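Local coordinates for protein Atg5 (Kluyveromyces marxianus, PDB 3VQI) that takes part in autophagic vesicle formation and cytoplasm-to-vacuole transport, carrying ubiquitin-like domains and forming the autophagy-essential conjugate with Atg12, at residues A[44-48]-A[49-53]. Sequence-based numbering, arbitrary orientation.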
loop_
_atom_site.group_PDB
_atom_site.type_symbol
_atom_site.label_atom_id
_atom_site.label_comp_id
_atom_site.label_asym_id
_atom_site.label_seq_id
_atom_site.Cartn_x
_atom_site.Cartn_y
_atom_site.Cartn_z
ATOM N N ARG A 44 -0.638 -0.163 8.106
ATOM C CA ARG A 44 0.269 0.279 7.062
ATOM C C ARG A 44 0.233 -0.668 5.883
ATOM O O ARG A 44 0.229 -0.244 4.734
ATOM C CB ARG A 44 1.695 0.388 7.603
ATOM C CG ARG A 44 1.984 1.731 8.258
ATOM C CD ARG A 44 3.356 1.810 8.914
ATOM N NE ARG A 44 3.817 3.191 8.886
ATOM C CZ ARG A 44 4.379 3.758 7.821
ATOM N NH1 ARG A 44 4.567 3.047 6.710
ATOM N NH2 ARG A 44 4.698 5.044 7.847
ATOM N N ASP A 45 0.200 -1.959 6.170
ATOM C CA ASP A 45 0.166 -2.943 5.114
ATOM C C ASP A 45 -1.236 -3.472 4.917
ATOM O O ASP A 45 -1.542 -4.625 5.227
ATOM C CB ASP A 45 1.135 -4.078 5.421
ATOM C CG ASP A 45 2.343 -4.054 4.515
ATOM O OD1 ASP A 45 2.149 -4.068 3.283
ATOM O OD2 ASP A 45 3.481 -4.017 5.026
ATOM N N ALA A 46 -2.080 -2.597 4.396
ATOM C CA ALA A 46 -3.474 -2.883 4.105
ATOM C C ALA A 46 -3.767 -1.946 2.950
ATOM O O ALA A 46 -2.883 -1.213 2.511
ATOM C CB ALA A 46 -4.340 -2.530 5.294
ATOM N N TYR A 47 -4.998 -1.954 2.459
ATOM C CA TYR A 47 -5.358 -1.075 1.360
ATOM C C TYR A 47 -6.406 -0.055 1.791
ATOM O O TYR A 47 -7.329 -0.397 2.540
ATOM C CB TYR A 47 -5.881 -1.905 0.192
ATOM C CG TYR A 47 -4.792 -2.629 -0.553
ATOM C CD1 TYR A 47 -3.924 -1.934 -1.388
ATOM C CD2 TYR A 47 -4.639 -4.012 -0.443
ATOM C CE1 TYR A 47 -2.929 -2.590 -2.104
ATOM C CE2 TYR A 47 -3.645 -4.684 -1.159
ATOM C CZ TYR A 47 -2.794 -3.964 -1.990
ATOM O OH TYR A 47 -1.826 -4.603 -2.713
ATOM N N LEU A 48 -6.253 1.190 1.329
ATOM C CA LEU A 48 -7.202 2.253 1.666
ATOM C C LEU A 48 -8.604 1.786 1.398
ATOM O O LEU A 48 -9.536 2.085 2.153
ATOM C CB LEU A 48 -6.935 3.510 0.835
ATOM C CG LEU A 48 -5.948 4.489 1.463
ATOM C CD1 LEU A 48 -5.692 5.665 0.528
ATOM C CD2 LEU A 48 -6.530 4.961 2.781
ATOM N N GLY A 49 -8.749 1.033 0.315
ATOM C CA GLY A 49 -10.051 0.520 -0.055
ATOM C C GLY A 49 -10.704 -0.325 1.018
ATOM O O GLY A 49 -11.931 -0.431 1.036
ATOM N N PHE A 50 -9.920 -0.943 1.904
ATOM C CA PHE A 50 -10.524 -1.766 2.950
ATOM C C PHE A 50 -11.302 -0.865 3.894
ATOM O O PHE A 50 -12.255 -1.302 4.541
ATOM C CB PHE A 50 -9.479 -2.515 3.799
ATOM C CG PHE A 50 -8.734 -3.613 3.082
ATOM C CD1 PHE A 50 -9.262 -4.240 1.967
ATOM C CD2 PHE A 50 -7.511 -4.054 3.577
ATOM C CE1 PHE A 50 -8.582 -5.310 1.352
ATOM C CE2 PHE A 50 -6.817 -5.124 2.981
ATOM C CZ PHE A 50 -7.352 -5.750 1.865
ATOM N N TYR A 51 -10.890 0.397 3.980
ATOM C CA TYR A 51 -11.535 1.334 4.901
ATOM C C TYR A 51 -12.664 2.174 4.311
ATOM O O TYR A 51 -13.425 2.794 5.057
ATOM C CB TYR A 51 -10.476 2.253 5.514
ATOM C CG TYR A 51 -9.401 1.510 6.258
ATOM C CD1 TYR A 51 -9.596 1.092 7.571
ATOM C CD2 TYR A 51 -8.205 1.166 5.630
ATOM C CE1 TYR A 51 -8.627 0.341 8.246
ATOM C CE2 TYR A 51 -7.223 0.415 6.293
ATOM C CZ TYR A 51 -7.443 0.005 7.603
ATOM O OH TYR A 51 -6.477 -0.727 8.268
ATOM N N LEU A 52 -12.778 2.179 2.985
ATOM C CA LEU A 52 -13.797 2.957 2.285
ATOM C C LEU A 52 -15.222 2.887 2.842
ATOM O O LEU A 52 -15.755 3.900 3.274
ATOM C CB LEU A 52 -13.817 2.590 0.798
ATOM C CG LEU A 52 -13.790 3.757 -0.193
ATOM C CD1 LEU A 52 -14.337 3.296 -1.534
ATOM C CD2 LEU A 52 -14.615 4.902 0.339
ATOM N N PRO A 53 -15.863 1.705 2.829
ATOM C CA PRO A 53 -17.234 1.627 3.359
ATOM C C PRO A 53 -17.436 2.047 4.811
ATOM O O PRO A 53 -18.487 2.569 5.176
ATOM C CB PRO A 53 -17.629 0.164 3.117
ATOM C CG PRO A 53 -16.324 -0.547 2.933
ATOM C CD PRO A 53 -15.495 0.441 2.173
#
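At the N-terminal end of helix 48-59, in the first ubiquitin-like domain, Tyr47 and Phe50 meet across the first turn by backbone and ring alike. The Phe50 N to Tyr47 O hydrogen bond is 2.7 Å long with an N-H...O angle of 153°. Tyr51 N then reaches Leu48 O at 2.8 Å; both bonds span three residues, and the four-residue bond from Leu52 N to the same oxygen is weak. The rings form a T-shaped pair, centroids 5.8 Å apart and planes at 86°, with the Tyr47 edge toward the Phe50 face. Tyr47 CB lies 4.2 Å from the Phe50 ring centroid, nearly on its normal, a CH-pi contact. With CG anti to the carbonyl carbon (chi1 -69°), the Phe50 ring lies back along the incoming chain, and its CD2 comes 3.9 Å from Ala46 CB. The Tyr51 ring also packs against this methyl, Tyr51 CE2 lying 4.2 Å from Ala46 CB, and its OH hydrogen-bonds to Leu43 N at the end of strand 37-43. Ile139 of helix 135-155 touches both Tyr47 and Phe50, tying this turn to the helical region. The entry from the second strand into the helix that follows is typical of the ubiquitin fold.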